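Local coordinates for EAL domain protein (Vibrio cholerae serotype O1, PDB 6IJ2) that degrades the cyclic dinucleotides c-di-GMP and cGAMP as a metal-dependent phosphodiesterase of the EAL family, here holding the linear product 5'-pGpG, at residues 27-36 with 244-254; 178-189 with 211-222. The protein carries 1 engineered substitution. One frame throughout, in Å; residues are numbered along the deposited sequence.

Interaction 1. Residues 27-36 with 244-254; sequences TMAFQPIVNC and FESLPSVNPEF. With nucleotides of chain B.
Thr27 and Glu245 meet where the C-terminal tail, residues 244-254, starts along the outer side of strand 27-35, the first strand of the EAL barrel. The contact opens with one antiparallel non-hydrogen-bonded pair, Ala29 with Phe244, flanked by Glu245 N to Met28 O at 2.9 Å and by the backbone bond of Phe30 with Gly243 of strand 233-244. The Thr27 hydroxyl is anti to the backbone N (chi1 -173°) and donates to Glu245 OE2 at 2.6 Å, reaching the carboxylate's anti lone pair. Thr27 CG2 lies 3.4 Å from Phe244 CE1.

Beyond this pairing the tail only packs against the strand, Pro248 CD lying 3.2 Å from Phe30 O. Pro248 O is satisfied by Tyr44 OH. Gln31 points away from the tail: OE1 accepts from Gln235 NE2, NE2 donates to Ala240 O, and NE2 also comes within 3.1 Å of N7 of the bound guanine.

Val34 CG2 packs on Val250 CG2, which also touches the Pro32 ring. The poorly ordered Phe254 ring approaches Val34 CG1, and Asn251 OD1 caps the last helix, accepting from Glu253 N, which sits 3.0 Å away and above the carbonyl plane of the amide.

Interaction 2. Residues 178-189 with 211-222; sequences VKVDMGLIRNIH and QPLAEGVESHAE. With CA (calcium ion), chain I; nucleotides of chain B.
Lys179 and Leu213 sit side by side on the neighbouring parallel strands 178-180 and 211-214 of the EAL barrel, Lys179 CD 3.5 Å from Leu213 CD1 and CD2. Backbone bonds alternate between the strands, from Val178 N to Gln211 O through Glu215 N to Val180 O.

Where the strands end, Glu215 grips a calcium ion with OE1 at 2.5 Å and OE2 at 2.3 Å; Asp158, Asp159 and a phosphate oxygen of the nucleotide share the ion. One water links OE2 to Asp181 OD1 and Met182 N, another OE1 to Lys179 NZ, itself salt-bridged to Glu128.

Polar bonds gather on Arg186, whose chain, bent at chi2 and chi3 (64° and 58°), turns back so that NH1 and NH2 both hold Gly216 O in the guanidinium plane. NH1 also donates to Glu222 OE2 at 2.9 Å, and Asn187 N reaches that oxygen from the same face. Glu222 OE1 accepts from Glu218 N and, weakly, from Ser219 N; the latter bond and its weak return from Glu222 N to Ser219 OG make a capping box. The Glu218 carboxylate stacks over the guanidinium, planes 17° apart, but Glu218 OE1, 3.5 Å from Arg186 NH2, lies well out of plane, so only charge joins them.

Ile185 packs on Ala214 and Val217, and a CH-pi contact closes the far end, Ala221 CB 3.4 Å above the centre of the His189 ring.

Glu218 OE1 accepts from guanine N1 at 2.8 Å and also from N2. Arg186, fixed by Gly216 O and Glu222, lies flat against this carboxylate, probably stabilising its negative charge and orienting it for guanine.

In the fold
Both contacts belong to one barrel sheet, and interaction 2 lies within the chain loop that interaction 1 closes. Each is partly buried. Residues 27-36 with 244-254 cover the outside of the first strand with a tail that is mostly loop, through prolines, valines and aromatic rings and few polar bonds. In 178-189 with 211-222, regular parallel strand pairing gives way to loops bearing charge, metal and ordered water at the active site. The two contacts approach the same guanine, through Gln31 in one and Glu218 in the other, and touch directly where Ile33 CG2 packs 3.7 Å from Leu213 CD1.

Interaction 1. Residues 27-36 with 244-254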
# COMPACT_ATOMS: atom_id res chain seq x y z
N THR A 27 -23.17 20.16 4.48
CA THR A 27 -23.43 19.68 5.83
C THR A 27 -22.88 18.26 5.92
O THR A 27 -22.06 17.85 5.09
CB THR A 27 -24.94 19.80 6.16
OG1 THR A 27 -25.15 19.48 7.54
CG2 THR A 27 -25.77 18.87 5.30
N MET A 28 -23.33 17.51 6.93
CA MET A 28 -22.76 16.20 7.22
C MET A 28 -23.84 15.13 7.27
O MET A 28 -24.98 15.38 7.68
CB MET A 28 -22.01 16.19 8.55
CG MET A 28 -20.75 17.01 8.57
SD MET A 28 -19.43 16.28 7.57
CE MET A 28 -18.51 17.78 7.26
N ALA A 29 -23.45 13.94 6.83
CA ALA A 29 -24.13 12.69 7.15
C ALA A 29 -23.27 11.93 8.15
O ALA A 29 -22.09 12.25 8.35
CB ALA A 29 -24.37 11.85 5.89
N PHE A 30 -23.87 10.94 8.80
CA PHE A 30 -23.18 10.16 9.82
C PHE A 30 -23.45 8.69 9.59
O PHE A 30 -24.59 8.29 9.31
CB PHE A 30 -23.63 10.58 11.25
CG PHE A 30 -23.30 12.00 11.59
CD1 PHE A 30 -22.05 12.33 12.10
CD2 PHE A 30 -24.21 13.01 11.35
CE1 PHE A 30 -21.73 13.66 12.39
CE2 PHE A 30 -23.90 14.34 11.63
CZ PHE A 30 -22.66 14.66 12.16
N GLN A 31 -22.41 7.87 9.71
CA GLN A 31 -22.57 6.44 9.54
C GLN A 31 -22.04 5.72 10.78
O GLN A 31 -20.89 5.96 11.18
CB GLN A 31 -21.83 5.93 8.28
CG GLN A 31 -22.09 4.45 8.05
CD GLN A 31 -21.38 3.93 6.82
OE1 GLN A 31 -20.29 4.39 6.49
NE2 GLN A 31 -22.00 2.96 6.13
N PRO A 32 -22.82 4.84 11.39
CA PRO A 32 -22.38 4.21 12.65
C PRO A 32 -21.28 3.17 12.46
O PRO A 32 -21.19 2.48 11.45
CB PRO A 32 -23.66 3.57 13.20
CG PRO A 32 -24.51 3.33 12.01
CD PRO A 32 -24.21 4.47 11.04
N ILE A 33 -20.42 3.11 13.47
CA ILE A 33 -19.43 2.05 13.65
C ILE A 33 -19.94 1.20 14.80
O ILE A 33 -20.24 1.73 15.87
CB ILE A 33 -18.05 2.65 13.98
CG1 ILE A 33 -17.57 3.52 12.81
CG2 ILE A 33 -17.03 1.56 14.30
CD1 ILE A 33 -16.39 4.43 13.18
N VAL A 34 -20.06 -0.11 14.58
CA VAL A 34 -20.73 -1.00 15.52
C VAL A 34 -19.68 -1.88 16.18
O VAL A 34 -18.79 -2.39 15.50
CB VAL A 34 -21.79 -1.87 14.81
CG1 VAL A 34 -22.45 -2.82 15.78
CG2 VAL A 34 -22.83 -1.00 14.14
N ASN A 35 -19.77 -2.02 17.51
CA ASN A 35 -19.01 -3.06 18.20
C ASN A 35 -19.84 -4.34 18.14
O ASN A 35 -20.87 -4.45 18.81
CB ASN A 35 -18.74 -2.66 19.65
CG ASN A 35 -17.87 -3.67 20.36
OD1 ASN A 35 -18.15 -4.87 20.34
ND2 ASN A 35 -16.81 -3.19 20.99
N CYS A 36 -19.40 -5.31 17.33
CA CYS A 36 -20.17 -6.51 17.06
C CYS A 36 -20.19 -7.48 18.23
O CYS A 36 -21.02 -8.40 18.25
CB CYS A 36 -19.63 -7.21 15.81
SG CYS A 36 -19.97 -6.22 14.35
N PHE A 244 -28.28 11.44 6.56
CA PHE A 244 -28.16 12.88 6.33
C PHE A 244 -28.61 13.63 7.57
O PHE A 244 -29.77 13.55 7.97
CB PHE A 244 -29.02 13.28 5.13
CG PHE A 244 -28.96 14.74 4.80
CD1 PHE A 244 -27.88 15.26 4.12
CD2 PHE A 244 -29.99 15.59 5.17
CE1 PHE A 244 -27.83 16.60 3.81
CE2 PHE A 244 -29.94 16.94 4.86
CZ PHE A 244 -28.86 17.45 4.18
N GLU A 245 -27.67 14.37 8.18
CA GLU A 245 -27.92 15.17 9.38
C GLU A 245 -28.66 14.36 10.45
O GLU A 245 -29.52 14.87 11.17
CB GLU A 245 -28.69 16.45 9.03
CG GLU A 245 -27.91 17.37 8.09
CD GLU A 245 -28.48 18.78 8.00
OE1 GLU A 245 -29.72 18.93 7.96
OE2 GLU A 245 -27.68 19.74 7.97
N SER A 246 -28.30 13.09 10.58
CA SER A 246 -28.95 12.23 11.56
C SER A 246 -28.00 11.12 11.99
O SER A 246 -26.99 10.86 11.33
CB SER A 246 -30.25 11.63 11.01
OG SER A 246 -29.98 10.84 9.86
N LEU A 247 -28.33 10.49 13.12
CA LEU A 247 -27.59 9.35 13.65
C LEU A 247 -28.39 8.09 13.37
O LEU A 247 -29.32 7.76 14.14
CB LEU A 247 -27.34 9.51 15.15
CG LEU A 247 -26.57 10.78 15.54
CD1 LEU A 247 -26.38 10.86 17.05
CD2 LEU A 247 -25.22 10.83 14.81
N PRO A 248 -28.09 7.35 12.30
CA PRO A 248 -28.92 6.20 11.93
C PRO A 248 -28.90 5.11 12.99
O PRO A 248 -27.92 4.92 13.71
CB PRO A 248 -28.27 5.70 10.63
CG PRO A 248 -27.47 6.84 10.12
CD PRO A 248 -27.04 7.64 11.31
N SER A 249 -30.02 4.40 13.08
CA SER A 249 -30.12 3.20 13.89
C SER A 249 -29.52 2.02 13.14
O SER A 249 -29.51 1.98 11.91
CB SER A 249 -31.58 2.90 14.24
OG SER A 249 -32.34 2.73 13.05
N VAL A 250 -29.04 1.04 13.90
CA VAL A 250 -28.38 -0.13 13.34
C VAL A 250 -29.40 -1.26 13.14
O VAL A 250 -30.28 -1.48 13.99
CB VAL A 250 -27.22 -0.58 14.23
CG1 VAL A 250 -26.77 -2.00 13.90
CG2 VAL A 250 -26.06 0.38 14.06
N ASN A 251 -29.27 -1.94 12.00
CA ASN A 251 -29.94 -3.16 11.58
C ASN A 251 -30.29 -4.07 12.76
O ASN A 251 -29.40 -4.51 13.49
CB ASN A 251 -29.04 -3.89 10.58
CG ASN A 251 -29.68 -5.13 9.98
OD1 ASN A 251 -30.89 -5.34 10.10
ND2 ASN A 251 -28.87 -5.95 9.33
N PRO A 252 -31.58 -4.36 12.98
CA PRO A 252 -31.94 -5.32 14.03
C PRO A 252 -31.50 -6.74 13.72
O PRO A 252 -31.28 -7.52 14.66
CB PRO A 252 -33.47 -5.22 14.10
CG PRO A 252 -33.81 -3.91 13.43
CD PRO A 252 -32.76 -3.72 12.38
N GLU A 253 -31.37 -7.10 12.44
CA GLU A 253 -31.06 -8.49 12.08
C GLU A 253 -29.69 -8.91 12.59
O GLU A 253 -29.51 -10.06 13.02
CB GLU A 253 -31.15 -8.66 10.56
CG GLU A 253 -31.08 -10.10 10.06
CD GLU A 253 -29.67 -10.53 9.66
OE1 GLU A 253 -29.13 -11.46 10.29
OE2 GLU A 253 -29.12 -9.95 8.70
N PHE A 254 -28.71 -8.01 12.54
CA PHE A 254 -27.38 -8.35 13.02
C PHE A 254 -27.39 -8.64 14.52
O PHE A 254 -26.58 -9.45 15.00
CB PHE A 254 -26.40 -7.21 12.70
CG PHE A 254 -25.72 -6.63 13.91
CD1 PHE A 254 -26.30 -5.58 14.60
CD2 PHE A 254 -24.51 -7.13 14.35
CE1 PHE A 254 -25.69 -5.05 15.72
CE2 PHE A 254 -23.89 -6.61 15.46
CZ PHE A 254 -24.48 -5.57 16.15
OP3 G B 1 -13.00 5.06 3.50
P G B 1 -13.43 6.30 2.91
OP1 G B 1 -13.63 7.30 3.90
OP2 G B 1 -12.49 6.58 1.87
O5' G B 1 -14.79 5.90 2.22
C5' G B 1 -16.04 6.27 2.77
C4' G B 1 -17.14 6.06 1.75
O4' G B 1 -17.58 4.69 1.81
C3' G B 1 -18.40 6.92 1.92
O3' G B 1 -18.82 7.53 0.71
C2' G B 1 -19.45 5.90 2.34
O2' G B 1 -20.75 6.16 1.90
C1' G B 1 -18.96 4.65 1.63
N9 G B 1 -19.47 3.42 2.23
C8 G B 1 -19.71 3.19 3.56
N7 G B 1 -20.15 1.99 3.80
C5 G B 1 -20.19 1.39 2.56
C6 G B 1 -20.58 0.08 2.18
O6 G B 1 -20.99 -0.83 2.89
N1 G B 1 -20.48 -0.11 0.81
C2 G B 1 -20.05 0.83 -0.08
N2 G B 1 -20.00 0.45 -1.35
N3 G B 1 -19.67 2.05 0.26
C4 G B 1 -19.76 2.26 1.58

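Interaction 2. Residues 178-189 with 211-222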
# COMPACT_ATOMS: atom_id res chain seq x y z
N VAL A 178 -6.89 0.90 12.88
CA VAL A 178 -6.63 0.77 11.44
C VAL A 178 -7.92 0.32 10.80
O VAL A 178 -8.48 -0.72 11.19
CB VAL A 178 -5.47 -0.18 11.13
CG1 VAL A 178 -5.42 -0.50 9.64
CG2 VAL A 178 -4.16 0.48 11.47
N LYS A 179 -8.45 1.13 9.87
CA LYS A 179 -9.66 0.78 9.13
C LYS A 179 -9.27 -0.01 7.90
O LYS A 179 -8.41 0.43 7.13
CB LYS A 179 -10.44 2.04 8.73
CG LYS A 179 -10.88 2.81 9.96
CD LYS A 179 -12.38 3.13 9.96
CE LYS A 179 -12.70 4.28 9.13
NZ LYS A 179 -14.15 4.69 9.17
N VAL A 180 -9.89 -1.17 7.71
CA VAL A 180 -9.52 -2.06 6.60
C VAL A 180 -10.48 -1.82 5.45
O VAL A 180 -11.70 -1.96 5.60
CB VAL A 180 -9.54 -3.54 7.04
CG1 VAL A 180 -9.18 -4.43 5.83
CG2 VAL A 180 -8.55 -3.75 8.16
N ASP A 181 -9.91 -1.50 4.29
CA ASP A 181 -10.69 -1.13 3.12
C ASP A 181 -11.66 -2.24 2.74
O ASP A 181 -11.35 -3.43 2.86
CB ASP A 181 -9.75 -0.84 1.94
CG ASP A 181 -10.49 -0.42 0.70
OD1 ASP A 181 -10.94 0.74 0.65
OD2 ASP A 181 -10.64 -1.24 -0.22
N MET A 182 -12.82 -1.85 2.23
CA MET A 182 -13.85 -2.84 1.91
C MET A 182 -13.39 -3.82 0.84
O MET A 182 -13.90 -4.94 0.78
CB MET A 182 -15.14 -2.16 1.47
CG MET A 182 -15.07 -1.43 0.17
SD MET A 182 -16.71 -0.76 -0.18
CE MET A 182 -16.65 -0.77 -1.96
N GLY A 183 -12.45 -3.41 -0.01
CA GLY A 183 -11.97 -4.31 -1.04
C GLY A 183 -11.38 -5.59 -0.48
O GLY A 183 -11.50 -6.66 -1.09
N LEU A 184 -10.71 -5.50 0.67
CA LEU A 184 -10.13 -6.68 1.30
C LEU A 184 -11.16 -7.56 1.99
O LEU A 184 -10.89 -8.74 2.20
CB LEU A 184 -9.07 -6.29 2.34
CG LEU A 184 -7.76 -5.70 1.82
CD1 LEU A 184 -6.79 -5.59 3.00
CD2 LEU A 184 -7.18 -6.53 0.67
N ILE A 185 -12.30 -7.02 2.40
CA ILE A 185 -13.27 -7.86 3.08
C ILE A 185 -14.42 -8.28 2.18
O ILE A 185 -15.20 -9.16 2.58
CB ILE A 185 -13.79 -7.19 4.36
CG1 ILE A 185 -14.57 -5.93 4.01
CG2 ILE A 185 -12.62 -6.90 5.30
CD1 ILE A 185 -16.07 -6.13 4.04
N ARG A 186 -14.53 -7.72 0.97
CA ARG A 186 -15.64 -8.07 0.09
C ARG A 186 -15.66 -9.58 -0.18
O ARG A 186 -14.71 -10.13 -0.76
CB ARG A 186 -15.54 -7.30 -1.23
CG ARG A 186 -16.70 -7.53 -2.21
CD ARG A 186 -18.05 -7.04 -1.65
NE ARG A 186 -18.02 -5.62 -1.31
CZ ARG A 186 -18.25 -5.11 -0.10
NH1 ARG A 186 -18.55 -5.90 0.94
NH2 ARG A 186 -18.17 -3.80 0.08
N ASN A 187 -16.74 -10.23 0.25
CA ASN A 187 -16.94 -11.67 0.07
C ASN A 187 -15.81 -12.47 0.70
O ASN A 187 -15.40 -13.52 0.18
CB ASN A 187 -17.09 -12.02 -1.41
CG ASN A 187 -18.36 -11.45 -2.01
OD1 ASN A 187 -19.42 -11.47 -1.38
ND2 ASN A 187 -18.27 -10.92 -3.23
N ILE A 188 -15.32 -12.00 1.85
CA ILE A 188 -14.15 -12.65 2.44
C ILE A 188 -14.48 -14.07 2.89
O ILE A 188 -13.60 -14.94 2.87
CB ILE A 188 -13.58 -11.80 3.59
CG1 ILE A 188 -12.23 -12.37 4.05
CG2 ILE A 188 -14.60 -11.66 4.75
CD1 ILE A 188 -11.44 -11.40 4.90
N HIS A 189 -15.74 -14.33 3.23
CA HIS A 189 -16.16 -15.69 3.56
C HIS A 189 -16.00 -16.66 2.39
O HIS A 189 -16.03 -17.88 2.61
CB HIS A 189 -17.63 -15.69 3.99
CG HIS A 189 -18.57 -15.22 2.93
ND1 HIS A 189 -18.59 -13.92 2.48
CD2 HIS A 189 -19.53 -15.88 2.23
CE1 HIS A 189 -19.52 -13.80 1.54
NE2 HIS A 189 -20.10 -14.97 1.38
N GLN A 211 -6.21 -1.46 17.05
CA GLN A 211 -7.55 -2.04 16.98
C GLN A 211 -8.05 -2.04 15.54
O GLN A 211 -8.10 -0.96 14.91
CB GLN A 211 -8.50 -1.26 17.88
CG GLN A 211 -9.89 -1.82 17.93
CD GLN A 211 -10.68 -1.26 19.12
OE1 GLN A 211 -10.44 -0.14 19.57
NE2 GLN A 211 -11.60 -2.05 19.64
N PRO A 212 -8.45 -3.18 14.99
CA PRO A 212 -8.94 -3.22 13.62
C PRO A 212 -10.40 -2.82 13.53
O PRO A 212 -11.17 -2.96 14.48
CB PRO A 212 -8.76 -4.69 13.22
CG PRO A 212 -8.98 -5.41 14.50
CD PRO A 212 -8.40 -4.54 15.58
N LEU A 213 -10.76 -2.31 12.36
CA LEU A 213 -12.13 -1.93 12.04
C LEU A 213 -12.38 -2.29 10.59
O LEU A 213 -11.71 -1.77 9.70
CB LEU A 213 -12.33 -0.43 12.26
CG LEU A 213 -13.73 0.19 12.25
CD1 LEU A 213 -13.66 1.58 12.86
CD2 LEU A 213 -14.26 0.28 10.82
N ALA A 214 -13.38 -3.13 10.33
CA ALA A 214 -13.67 -3.56 8.97
C ALA A 214 -14.67 -2.62 8.32
O ALA A 214 -15.79 -2.45 8.82
CB ALA A 214 -14.19 -5.00 8.97
N GLU A 215 -14.27 -2.01 7.20
CA GLU A 215 -15.10 -1.09 6.43
C GLU A 215 -15.91 -1.80 5.36
O GLU A 215 -15.50 -2.82 4.80
CB GLU A 215 -14.26 -0.01 5.74
CG GLU A 215 -13.45 0.90 6.67
CD GLU A 215 -12.73 2.00 5.90
OE1 GLU A 215 -12.74 3.15 6.37
OE2 GLU A 215 -12.16 1.74 4.81
N GLY A 216 -17.07 -1.22 5.05
CA GLY A 216 -17.83 -1.64 3.88
C GLY A 216 -18.43 -3.03 3.96
O GLY A 216 -18.58 -3.68 2.93
N VAL A 217 -18.77 -3.49 5.16
CA VAL A 217 -19.46 -4.77 5.31
C VAL A 217 -20.85 -4.65 4.71
O VAL A 217 -21.61 -3.75 5.07
CB VAL A 217 -19.52 -5.19 6.78
CG1 VAL A 217 -20.30 -6.48 6.94
CG2 VAL A 217 -18.12 -5.33 7.33
N GLU A 218 -21.17 -5.55 3.77
CA GLU A 218 -22.44 -5.49 3.05
C GLU A 218 -23.34 -6.70 3.27
O GLU A 218 -24.53 -6.61 2.93
CB GLU A 218 -22.19 -5.30 1.55
CG GLU A 218 -21.66 -3.90 1.24
CD GLU A 218 -21.58 -3.58 -0.24
OE1 GLU A 218 -21.27 -2.41 -0.57
OE2 GLU A 218 -21.84 -4.47 -1.07
N SER A 219 -22.86 -7.78 3.86
CA SER A 219 -23.68 -8.97 4.01
C SER A 219 -23.42 -9.62 5.36
O SER A 219 -22.36 -9.46 5.96
CB SER A 219 -23.42 -9.98 2.89
OG SER A 219 -22.09 -10.46 2.97
N HIS A 220 -24.41 -10.39 5.81
CA HIS A 220 -24.25 -11.15 7.05
C HIS A 220 -23.07 -12.11 6.96
O HIS A 220 -22.36 -12.32 7.95
CB HIS A 220 -25.53 -11.92 7.39
CG HIS A 220 -25.39 -12.79 8.60
ND1 HIS A 220 -25.01 -14.11 8.52
CD2 HIS A 220 -25.53 -12.51 9.91
CE1 HIS A 220 -24.95 -14.62 9.73
NE2 HIS A 220 -25.26 -13.67 10.60
N ALA A 221 -22.86 -12.73 5.79
CA ALA A 221 -21.79 -13.71 5.67
C ALA A 221 -20.42 -13.07 5.90
O ALA A 221 -19.54 -13.68 6.52
CB ALA A 221 -21.84 -14.38 4.30
N GLU A 222 -20.22 -11.86 5.38
CA GLU A 222 -18.99 -11.11 5.65
C GLU A 222 -18.86 -10.82 7.14
O GLU A 222 -17.81 -11.06 7.74
CB GLU A 222 -18.98 -9.81 4.85
CG GLU A 222 -18.76 -9.99 3.35
CD GLU A 222 -19.10 -8.73 2.57
OE1 GLU A 222 -19.58 -7.77 3.20
OE2 GLU A 222 -18.91 -8.71 1.33
CA CA I . -11.27 3.88 4.55
OP3 G B 1 -13.00 5.06 3.50
P G B 1 -13.43 6.30 2.91
OP1 G B 1 -13.63 7.30 3.90
OP2 G B 1 -12.49 6.58 1.87
O5' G B 1 -14.79 5.90 2.22
C5' G B 1 -16.04 6.27 2.77
C4' G B 1 -17.14 6.06 1.75
O4' G B 1 -17.58 4.69 1.81
C3' G B 1 -18.40 6.92 1.92
O3' G B 1 -18.82 7.53 0.71
C2' G B 1 -19.45 5.90 2.34
O2' G B 1 -20.75 6.16 1.90
C1' G B 1 -18.96 4.65 1.63
N9 G B 1 -19.47 3.42 2.23
C8 G B 1 -19.71 3.19 3.56
N7 G B 1 -20.15 1.99 3.80
C5 G B 1 -20.19 1.39 2.56
C6 G B 1 -20.58 0.08 2.18
O6 G B 1 -20.99 -0.83 2.89
N1 G B 1 -20.48 -0.11 0.81
C2 G B 1 -20.05 0.83 -0.08
N2 G B 1 -20.00 0.45 -1.35
N3 G B 1 -19.67 2.05 0.26
C4 G B 1 -19.76 2.26 1.58
O HOH W 1 -14.17 5.49 6.30
O HOH W 2 -13.68 0.92 2.43
O HOH W 3 -10.64 2.95 2.50